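PDB 5V77: uncharacterized protein from Neisseria gonorrhoeae, which is of unknown function, a small all-beta protein of the NGO_1070-like family with an antiparallel sheet. Local coordinates for residues E90-I93 with I99-S102. Residues are numbered along the deposited sequence; the frame is centred on the assembly and turned at random.
Sequences EIII and IKIS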
loop_
_atom_site.group_PDB
_atom_site.type_symbol
_atom_site.label_atom_id
_atom_site.label_comp_id
_atom_site.label_asym_id
_atom_site.label_seq_id
_atom_site.Cartn_x
_atom_site.Cartn_y
_atom_site.Cartn_z
ATOM N N GLU A 90 5.446 -10.132 -10.437
ATOM C CA GLU A 90 5.805 -9.573 -9.141
ATOM C C GLU A 90 6.978 -8.622 -9.315
ATOM O O GLU A 90 7.927 -8.937 -10.036
ATOM C CB GLU A 90 6.173 -10.689 -8.149
ATOM C CG GLU A 90 6.450 -10.199 -6.728
ATOM C CD GLU A 90 6.872 -11.323 -5.805
ATOM O OE1 GLU A 90 6.940 -12.468 -6.276
ATOM O OE2 GLU A 90 7.128 -11.066 -4.608
ATOM N N ILE A 91 6.918 -7.460 -8.657
ATOM C CA ILE A 91 8.086 -6.593 -8.548
ATOM C C ILE A 91 8.577 -6.641 -7.111
ATOM O O ILE A 91 7.777 -6.736 -6.170
ATOM C CB ILE A 91 7.820 -5.138 -8.984
ATOM C CG1 ILE A 91 6.576 -4.559 -8.306
ATOM C CG2 ILE A 91 7.726 -5.034 -10.503
ATOM C CD1 ILE A 91 6.488 -3.053 -8.479
ATOM N N ILE A 92 9.891 -6.577 -6.943
ATOM C CA ILE A 92 10.505 -6.515 -5.626
ATOM C C ILE A 92 11.447 -5.325 -5.591
ATOM O O ILE A 92 12.317 -5.188 -6.458
ATOM C CB ILE A 92 11.248 -7.810 -5.271
ATOM C CG1 ILE A 92 10.261 -8.973 -5.235
ATOM C CG2 ILE A 92 11.943 -7.657 -3.916
ATOM C CD1 ILE A 92 10.895 -10.290 -4.871
ATOM N N ILE A 93 11.254 -4.454 -4.606
ATOM C CA ILE A 93 12.148 -3.334 -4.339
ATOM C C ILE A 93 12.815 -3.616 -3.004
ATOM O O ILE A 93 12.126 -3.783 -1.995
ATOM C CB ILE A 93 11.383 -2.003 -4.295
ATOM C CG1 ILE A 93 10.726 -1.708 -5.655
ATOM C CG2 ILE A 93 12.312 -0.880 -3.836
ATOM C CD1 ILE A 93 9.690 -0.601 -5.598
ATOM N N ILE A 99 9.592 -3.473 -0.617
ATOM C CA ILE A 99 8.264 -3.398 -1.206
ATOM C C ILE A 99 8.119 -4.566 -2.171
ATOM O O ILE A 99 8.967 -4.755 -3.050
ATOM C CB ILE A 99 8.024 -2.063 -1.939
ATOM C CG1 ILE A 99 8.023 -0.896 -0.948
ATOM C CG2 ILE A 99 6.673 -2.110 -2.714
ATOM C CD1 ILE A 99 8.235 0.472 -1.597
ATOM N N LYS A 100 7.048 -5.346 -2.016
ATOM C CA LYS A 100 6.755 -6.453 -2.920
ATOM C C LYS A 100 5.324 -6.292 -3.398
ATOM O O LYS A 100 4.424 -6.068 -2.583
ATOM C CB LYS A 100 6.901 -7.821 -2.238
ATOM C CG LYS A 100 8.307 -8.198 -1.790
ATOM C CD LYS A 100 8.330 -9.660 -1.335
ATOM C CE LYS A 100 9.698 -10.084 -0.829
ATOM N NZ LYS A 100 9.704 -11.502 -0.358
ATOM N N ILE A 101 5.107 -6.388 -4.704
ATOM C CA ILE A 101 3.755 -6.316 -5.254
ATOM C C ILE A 101 3.595 -7.432 -6.260
ATOM O O ILE A 101 4.410 -7.553 -7.179
ATOM C CB ILE A 101 3.463 -4.969 -5.944
ATOM C CG1 ILE A 101 3.698 -3.816 -4.972
ATOM C CG2 ILE A 101 1.994 -4.964 -6.425
ATOM C CD1 ILE A 101 3.595 -2.429 -5.596
ATOM N N SER A 102 2.536 -8.220 -6.106
ATOM C CA SER A 102 2.141 -9.236 -7.073
ATOM C C SER A 102 0.807 -8.825 -7.682
ATOM O O SER A 102 -0.088 -8.362 -6.971
ATOM C CB SER A 102 2.008 -10.615 -6.418
ATOM O OG SER A 102 3.280 -11.126 -6.041
HETATM O O HOH W 1 4.271 -9.811 -3.774
#
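The carbonyl oxygen of Ile101 takes one hydrogen bond backed by a weaker contact from the opposite strand: Ile91 N donates to Ile101 O at 2.9 Å, and Glu90 CA lies 3.1 Å from the same Ile101 O, in a CA-H...O contact. The return bond, Ile101 N to Ile91 O, completes this antiparallel hydrogen-bonded pair. Two residues further on, past the non-hydrogen-bonded pair Ile92 and Lys100, Ile93 and Ile99 repeat the exchange, and here the bond from Ile93 N to Ile99 O is almost straight, 177° at the hydrogen. Together these strands form the hairpin 89-94/98-103, flanked by strand 75-84 along one edge and strand 43-58 along the other.

Ile91, Ile93, Ile99 and Ile101 all turn to the buried face, where Leu33 of strand 30-37 packs against three of them. Ile91 lies alongside Ile101, its CG1 3.9 Å from Ile101 CB; a chi1 of 50° tucks that branch between backbone N and carbonyl carbon.

The other face is more polar. Glu90 runs fully extended, with CG 3.4 Å from Ser102 OG, and a water bonded to Ser102 OG may also reach Glu90 OE2. The Glu90 side chain runs at a slant to that of Lys100, with OE2 3.8 Å from Lys100 CD, while Lys100 CG meets Ile92 CG1 at 4.0 Å. Lys100 NZ stays 5.0 Å from Glu90 OE2, so their opposite charges probably attract only at a distance, and the hairpin probably owes its hold mainly to the backbone bonds and the isoleucine packing.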